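Local coordinates for protein Non-reducing end beta-L-arabinofuranosidase (Bacteroides thetaiotaomicron, PDB 5MQO) that probably hydrolyses glycosidic linkages of complex plant pectin as a GH127 glycoside hydrolase, with aceric acidase as its likely activity, at residues S232-R237 against G272-G277; N266-R271 against A305-V310; G352-Y355 against S359-K362. All blocks are in the same frame, centred on the assembly; numbering follows the deposited sequence.

Contact 2 belongs to the buried core of the catalytic domain, whereas contacts 1 and 3 lie on its surface, their centres about 30 and 31 Å from the centre of the chain. Contacts 1 and 2 adjoin in sequence: helix 258-270 supplies I268 to contact 2, and the loop that follows it supplies V274 to contact 1. Their centres are about 15 Å apart. Contact 3 is local, folding the connection after strand 347-349 against the residues that lead into strand 361-364, and Q361 NE2 probably donates to G277 O, tying it to contact 1. Chemistry follows place: branched aliphatics meet in contact 2, a valine and two glutamates in contact 1, and cysteine, serine and isoleucine in contact 3.

Contact 1. Residues S232-R237 against G272-G277; sequences SAELAR and GMVESG
V274 and E234 carry the apolar part of this surface contact, their CA atoms 6.3 Å apart. The V274 side chain leaves the backbone toward the 232-237 loop and places CG2 4.1 Å from E234 CG, so the methyl meets the aliphatic stem of the glutamate and not its carboxylate. The same V274 CG2 approaches A233 O at 3.9 Å, an ordinary van der Waals touch on the backbone. A valine suits this partly exposed place, being compact and able to meet both stem and carbonyl with one branch.

Like charges form the second element. E275, extended beyond CG, brings OE1 to 4.1 Å from E234 OE1, and the two carboxylate planes are turned 55° apart. Both residues are exposed, where water can screen the charges.

Hydrogen bonds act within the 232-237 loop and none crosses the contact. A type I beta turn runs from S232 to L235, closed by L235 N to S232 O at 2.7 Å. R237 NH2 gives E234 O a weak bond, in the plane of the guanidinium, with an N-H...O angle of 130°.

The chemistry therefore implies a modest association of two loops, one joining helix 212-230 to helix 243-255 and the other helix 258-270 to helix 297-314: valine and glutamate methylene supply the attraction, while the neighbouring carboxylates probably oppose one another and might each ionise slightly less readily than alone.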
loop_
_atom_site.group_PDB
_atom_site.type_symbol
_atom_site.label_atom_id
_atom_site.label_comp_id
_atom_site.label_asym_id
_atom_site.label_seq_id
_atom_site.Cartn_x
_atom_site.Cartn_y
_atom_site.Cartn_z
ATOM N N SER A 232 32.397 -3.457 -9.028
ATOM C CA SER A 232 32.670 -4.876 -8.800
ATOM C C SER A 232 31.398 -5.712 -8.635
ATOM O O SER A 232 30.459 -5.303 -7.942
ATOM C CB SER A 232 33.584 -5.060 -7.586
ATOM O OG SER A 232 33.048 -4.400 -6.460
ATOM N N ALA A 233 31.407 -6.881 -9.293
ATOM C CA ALA A 233 30.337 -7.888 -9.263
ATOM C C ALA A 233 29.745 -8.015 -7.872
ATOM O O ALA A 233 28.528 -7.996 -7.704
ATOM C CB ALA A 233 30.889 -9.239 -9.723
ATOM N N GLU A 234 30.643 -8.100 -6.884
ATOM C CA GLU A 234 30.294 -8.155 -5.454
ATOM C C GLU A 234 30.106 -6.758 -4.821
ATOM O O GLU A 234 30.581 -6.502 -3.712
ATOM C CB GLU A 234 31.343 -8.996 -4.670
ATOM C CG GLU A 234 31.333 -10.497 -4.994
ATOM C CD GLU A 234 32.726 -11.113 -5.149
ATOM O OE1 GLU A 234 33.609 -10.867 -4.302
ATOM O OE2 GLU A 234 32.945 -11.858 -6.127
ATOM N N LEU A 235 29.446 -5.852 -5.544
ATOM C CA LEU A 235 28.694 -4.771 -4.919
ATOM C C LEU A 235 27.200 -5.114 -5.104
ATOM O O LEU A 235 26.558 -4.759 -6.100
ATOM C CB LEU A 235 29.066 -3.373 -5.465
ATOM C CG LEU A 235 30.426 -2.738 -5.110
ATOM C CD1 LEU A 235 30.467 -1.236 -5.359
ATOM C CD2 LEU A 235 30.813 -2.991 -3.666
ATOM N N ALA A 236 26.702 -5.898 -4.147
ATOM C CA ALA A 236 25.281 -6.041 -3.878
ATOM C C ALA A 236 24.742 -4.779 -3.166
ATOM O O ALA A 236 23.545 -4.504 -3.264
ATOM C CB ALA A 236 25.031 -7.295 -3.026
ATOM N N ARG A 237 25.623 -4.010 -2.492
ATOM C CA ARG A 237 25.240 -2.865 -1.606
ATOM C C ARG A 237 24.699 -1.622 -2.312
ATOM O O ARG A 237 23.730 -1.012 -1.851
ATOM C CB ARG A 237 26.415 -2.424 -0.707
ATOM C CG ARG A 237 26.503 -3.158 0.628
ATOM C CD ARG A 237 27.940 -3.439 1.043
ATOM N NE ARG A 237 28.626 -4.300 0.068
ATOM C CZ ARG A 237 29.783 -4.935 0.271
ATOM N NH1 ARG A 237 30.433 -4.860 1.434
ATOM N NH2 ARG A 237 30.294 -5.677 -0.711
ATOM N N GLY A 272 22.114 -13.446 -6.722
ATOM C CA GLY A 272 22.520 -14.796 -6.390
ATOM C C GLY A 272 23.646 -15.344 -7.219
ATOM O O GLY A 272 23.865 -16.529 -7.199
ATOM N N MET A 273 24.368 -14.485 -7.933
ATOM C CA MET A 273 25.554 -14.877 -8.675
ATOM C C MET A 273 26.737 -14.269 -7.906
ATOM O O MET A 273 27.611 -13.607 -8.450
ATOM C CB MET A 273 25.447 -14.396 -10.129
ATOM C CG MET A 273 24.147 -14.776 -10.849
ATOM S SD MET A 273 23.792 -16.544 -11.124
ATOM C CE MET A 273 24.707 -16.868 -12.629
ATOM N N VAL A 274 26.745 -14.523 -6.606
ATOM C CA VAL A 274 27.690 -13.902 -5.693
ATOM C C VAL A 274 27.920 -14.893 -4.572
ATOM O O VAL A 274 27.068 -15.724 -4.281
ATOM C CB VAL A 274 27.167 -12.513 -5.198
ATOM C CG1 VAL A 274 27.653 -12.129 -3.792
ATOM C CG2 VAL A 274 27.534 -11.419 -6.209
ATOM N N GLU A 275 29.105 -14.831 -3.989
ATOM C CA GLU A 275 29.409 -15.620 -2.819
ATOM C C GLU A 275 28.576 -15.134 -1.614
ATOM O O GLU A 275 28.449 -13.927 -1.379
ATOM C CB GLU A 275 30.901 -15.513 -2.512
ATOM C CG GLU A 275 31.787 -16.209 -3.527
ATOM C CD GLU A 275 33.260 -15.988 -3.241
ATOM O OE1 GLU A 275 33.661 -14.810 -3.188
ATOM O OE2 GLU A 275 34.010 -16.977 -3.078
ATOM N N SER A 276 28.018 -16.082 -0.862
ATOM C CA SER A 276 27.262 -15.794 0.363
ATOM C C SER A 276 26.360 -14.526 0.276
ATOM O O SER A 276 26.534 -13.497 0.968
ATOM C CB SER A 276 28.205 -15.793 1.577
ATOM O OG SER A 276 29.471 -15.254 1.233
ATOM N N GLY A 277 25.388 -14.623 -0.617
ATOM C CA GLY A 277 24.193 -13.821 -0.487
ATOM C C GLY A 277 23.356 -14.365 0.672
ATOM O O GLY A 277 23.706 -15.361 1.306
#

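Contact 2. Residues N266-R271 against A305-V310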
loop_
_atom_site.group_PDB
_atom_site.type_symbol
_atom_site.label_atom_id
_atom_site.label_comp_id
_atom_site.label_asym_id
_atom_site.label_seq_id
_atom_site.Cartn_x
_atom_site.Cartn_y
_atom_site.Cartn_z
ATOM N N ASN A 266 19.606 -7.048 -16.184
ATOM C CA ASN A 266 20.853 -7.476 -15.531
ATOM C C ASN A 266 20.762 -7.486 -14.007
ATOM O O ASN A 266 21.212 -8.432 -13.361
ATOM C CB ASN A 266 22.057 -6.630 -15.987
ATOM C CG ASN A 266 22.435 -6.901 -17.433
ATOM O OD1 ASN A 266 22.405 -8.048 -17.895
ATOM N ND2 ASN A 266 22.769 -5.847 -18.166
ATOM N N LEU A 267 20.147 -6.454 -13.450
ATOM C CA LEU A 267 19.935 -6.371 -12.022
ATOM C C LEU A 267 19.204 -7.590 -11.431
ATOM O O LEU A 267 19.506 -7.997 -10.311
ATOM C CB LEU A 267 19.243 -5.050 -11.674
ATOM C CG LEU A 267 20.193 -3.842 -11.858
ATOM C CD1 LEU A 267 19.435 -2.542 -12.028
ATOM C CD2 LEU A 267 21.167 -3.707 -10.695
ATOM N N ILE A 268 18.280 -8.187 -12.192
ATOM C CA ILE A 268 17.582 -9.442 -11.794
ATOM C C ILE A 268 18.509 -10.664 -11.973
ATOM O O ILE A 268 18.684 -11.525 -11.058
ATOM C CB ILE A 268 16.284 -9.642 -12.618
ATOM C CG1 ILE A 268 15.268 -8.542 -12.309
ATOM C CG2 ILE A 268 15.654 -10.977 -12.287
ATOM C CD1 ILE A 268 14.067 -8.500 -13.236
ATOM N N ASP A 269 19.098 -10.736 -13.163
ATOM C CA ASP A 269 20.016 -11.819 -13.501
ATOM C C ASP A 269 21.197 -11.981 -12.538
ATOM O O ASP A 269 21.652 -13.089 -12.336
ATOM C CB ASP A 269 20.531 -11.655 -14.944
ATOM C CG ASP A 269 19.466 -11.964 -15.987
ATOM O OD1 ASP A 269 18.318 -12.331 -15.629
ATOM O OD2 ASP A 269 19.800 -11.848 -17.169
ATOM N N ILE A 270 21.694 -10.880 -11.986
ATOM C CA ILE A 270 22.798 -10.912 -11.055
ATOM C C ILE A 270 22.412 -11.540 -9.711
ATOM O O ILE A 270 23.209 -12.248 -9.132
ATOM C CB ILE A 270 23.392 -9.508 -10.853
ATOM C CG1 ILE A 270 24.452 -9.254 -11.913
ATOM C CG2 ILE A 270 24.042 -9.347 -9.472
ATOM C CD1 ILE A 270 24.951 -7.813 -11.951
ATOM N N ARG A 271 21.216 -11.275 -9.198
ATOM C CA ARG A 271 20.869 -11.770 -7.881
ATOM C C ARG A 271 21.316 -13.184 -7.748
ATOM O O ARG A 271 20.926 -14.026 -8.542
ATOM C CB ARG A 271 19.377 -11.798 -7.640
ATOM C CG ARG A 271 18.792 -10.450 -7.534
ATOM C CD ARG A 271 17.481 -10.442 -6.800
ATOM N NE ARG A 271 17.464 -9.156 -6.129
ATOM C CZ ARG A 271 17.755 -8.962 -4.857
ATOM N NH1 ARG A 271 17.995 -9.982 -4.044
ATOM N NH2 ARG A 271 17.748 -7.727 -4.378
ATOM N N ALA A 305 7.943 -6.297 -6.868
ATOM C CA ALA A 305 7.388 -5.219 -7.652
ATOM C C ALA A 305 8.206 -4.930 -8.895
ATOM O O ALA A 305 7.667 -4.882 -10.008
ATOM C CB ALA A 305 7.335 -3.965 -6.802
ATOM N N GLY A 306 9.507 -4.712 -8.677
ATOM C CA GLY A 306 10.462 -4.394 -9.735
ATOM C C GLY A 306 10.495 -5.471 -10.793
ATOM O O GLY A 306 10.541 -5.163 -11.979
ATOM N N VAL A 307 10.450 -6.731 -10.373
ATOM C CA VAL A 307 10.436 -7.849 -11.313
ATOM C C VAL A 307 9.166 -7.872 -12.187
ATOM O O VAL A 307 9.232 -8.189 -13.373
ATOM C CB VAL A 307 10.653 -9.186 -10.567
ATOM C CG1 VAL A 307 10.380 -10.405 -11.449
ATOM C CG2 VAL A 307 12.087 -9.246 -10.049
ATOM N N ALA A 308 8.025 -7.524 -11.595
ATOM C CA ALA A 308 6.773 -7.436 -12.316
ATOM C C ALA A 308 6.856 -6.367 -13.362
ATOM O O ALA A 308 6.380 -6.541 -14.477
ATOM C CB ALA A 308 5.637 -7.145 -11.379
ATOM N N ASP A 309 7.492 -5.265 -12.993
ATOM C CA ASP A 309 7.806 -4.199 -13.946
ATOM C C ASP A 309 8.700 -4.655 -15.113
ATOM O O ASP A 309 8.440 -4.304 -16.265
ATOM C CB ASP A 309 8.399 -2.982 -13.215
ATOM C CG ASP A 309 7.344 -1.980 -12.813
ATOM O OD1 ASP A 309 6.267 -1.972 -13.447
ATOM O OD2 ASP A 309 7.602 -1.182 -11.886
ATOM N N VAL A 310 9.717 -5.469 -14.842
ATOM C CA VAL A 310 10.515 -6.050 -15.937
ATOM C C VAL A 310 9.664 -6.997 -16.753
ATOM O O VAL A 310 9.703 -6.930 -17.991
ATOM C CB VAL A 310 11.802 -6.740 -15.455
ATOM C CG1 VAL A 310 12.470 -7.544 -16.588
ATOM C CG2 VAL A 310 12.747 -5.677 -14.888
#
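I268 and V307 have the nearest CA atoms of the two segments, 7.3 Å apart across helices 258-270 and 297-314. I268 is the one residue of 266-271 that touches 305-310, pointing its CB toward the other helix. Its CG1 lies anti to the carbonyl carbon (chi1 -65°) and the chain then runs on extended, which carries CD1 to the two valines. With V310 the side chains meet tip to tip: I268 CD1 comes 3.5 Å from V310 CG2 and 3.8 Å from V310 CG1, so the methyl faces the fork between both branches. V307 is met at a slant, its CG2 4.0 Å from I268 CG1 and 3.8 Å from I268 CD1. The valines, three residues, nearly one turn, apart, present short branches, and the longer isoleucine reaches them; all three are buried and need no polar partner.

Around this apolar patch, V307 packs on F287 and on L323 of helix 317-333, while V310 touches S264 and K265 earlier on helix 258-270. D309, turned elsewhere, forms salt bridges with R253 of helix 243-255 and R394 of helix 382-399. The contact joins two helices within the largely helical catalytic domain, consistent with the six-hairpin clan to which it belongs.

Contact 3. Residues G352-Y355 against S359-K362; sequences GTCY and SIQK
C354 meets S359 and I360 with two different parts of its side chain. Its CA-CB bond is directed toward the 359-362 segment, and SG is anti to the backbone N (chi1 -173°), which sends the sulfur to S359 CB; C354 CB meets I360 separately. S359 also turns its CB toward the loop, and S359 CB lies 3.8 Å from C354 SG, a contact of carbon with a polarisable sulfur. The serine hydroxyl is engaged elsewhere: OG is hydrogen-bonded to E356 OE1.

I360 approaches from beside the serine with its longer branch. Its CG1 is 4.1 Å from C354 CB, and beyond it I360 CD1 reaches C354 O at 3.9 Å. Cysteine is small and weakly polar enough to sit against both neighbours, and isoleucine's longer branch reaches past C354 CB to the carbonyl; no hydrogen bond crosses between the segments.

The contact lies within the connection of a beta hairpin formed by strands 347-349 and 361-364, packing its middle against the residues that lead into the second strand; Q361 bonds to S349 through the backbone. R284 NH2 donates to S359 O and Q361 OE1 accepts from D279 N, joining this excursion to the loop between helices 258-270 and 297-314.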
loop_
_atom_site.group_PDB
_atom_site.type_symbol
_atom_site.label_atom_id
_atom_site.label_comp_id
_atom_site.label_asym_id
_atom_site.label_seq_id
_atom_site.Cartn_x
_atom_site.Cartn_y
_atom_site.Cartn_z
ATOM N N GLY A 352 14.136 -24.257 11.693
ATOM C CA GLY A 352 13.854 -25.608 12.183
ATOM C C GLY A 352 13.846 -26.709 11.150
ATOM O O GLY A 352 13.376 -27.789 11.443
ATOM N N THR A 353 14.368 -26.438 9.951
ATOM C CA THR A 353 14.396 -27.412 8.842
ATOM C C THR A 353 15.807 -27.904 8.439
ATOM O O THR A 353 15.920 -28.940 7.789
ATOM C CB THR A 353 13.766 -26.817 7.562
ATOM O OG1 THR A 353 14.489 -25.645 7.196
ATOM C CG2 THR A 353 12.315 -26.450 7.755
ATOM N N CYS A 354 16.862 -27.175 8.813
ATOM C CA CYS A 354 18.186 -27.391 8.258
ATOM C C CYS A 354 19.199 -27.958 9.272
ATOM O O CYS A 354 19.234 -27.583 10.455
ATOM C CB CYS A 354 18.694 -26.080 7.685
ATOM S SG CYS A 354 20.229 -26.210 6.771
ATOM N N TYR A 355 20.052 -28.841 8.758
ATOM C CA TYR A 355 21.039 -29.578 9.546
ATOM C C TYR A 355 22.462 -28.987 9.491
ATOM O O TYR A 355 23.224 -29.252 10.400
ATOM C CB TYR A 355 21.058 -31.059 9.120
ATOM C CG TYR A 355 19.815 -31.846 9.518
ATOM C CD1 TYR A 355 18.685 -31.889 8.685
ATOM C CD2 TYR A 355 19.773 -32.559 10.737
ATOM C CE1 TYR A 355 17.565 -32.615 9.043
ATOM C CE2 TYR A 355 18.650 -33.290 11.105
ATOM C CZ TYR A 355 17.553 -33.318 10.254
ATOM O OH TYR A 355 16.441 -34.037 10.625
ATOM N N SER A 359 24.530 -22.848 7.153
ATOM C CA SER A 359 23.457 -22.465 6.222
ATOM C C SER A 359 22.338 -21.620 6.846
ATOM O O SER A 359 21.616 -20.935 6.114
ATOM C CB SER A 359 22.826 -23.707 5.583
ATOM O OG SER A 359 23.723 -24.325 4.686
ATOM N N ILE A 360 22.174 -21.687 8.171
ATOM C CA ILE A 360 21.132 -20.935 8.886
ATOM C C ILE A 360 21.581 -19.494 9.143
ATOM O O ILE A 360 22.532 -19.249 9.872
ATOM C CB ILE A 360 20.744 -21.620 10.206
ATOM C CG1 ILE A 360 20.252 -23.042 9.920
ATOM C CG2 ILE A 360 19.663 -20.819 10.937
ATOM C CD1 ILE A 360 20.130 -23.903 11.150
ATOM N N GLN A 361 20.881 -18.537 8.540
ATOM C CA GLN A 361 21.290 -17.137 8.594
ATOM C C GLN A 361 20.362 -16.331 9.477
ATOM O O GLN A 361 19.228 -16.716 9.680
ATOM C CB GLN A 361 21.229 -16.546 7.204
ATOM C CG GLN A 361 22.204 -17.136 6.195
ATOM C CD GLN A 361 21.935 -16.654 4.781
ATOM O OE1 GLN A 361 20.904 -16.014 4.493
ATOM N NE2 GLN A 361 22.841 -16.971 3.893
ATOM N N LYS A 362 20.838 -15.199 9.987
ATOM C CA LYS A 362 19.954 -14.184 10.588
ATOM C C LYS A 362 19.129 -13.422 9.529
ATOM O O LYS A 362 19.597 -13.176 8.423
ATOM C CB LYS A 362 20.733 -13.208 11.486
ATOM C CG LYS A 362 21.090 -13.817 12.842
ATOM C CD LYS A 362 22.316 -13.181 13.474
ATOM C CE LYS A 362 22.100 -11.701 13.723
ATOM N NZ LYS A 362 23.399 -10.997 13.821
#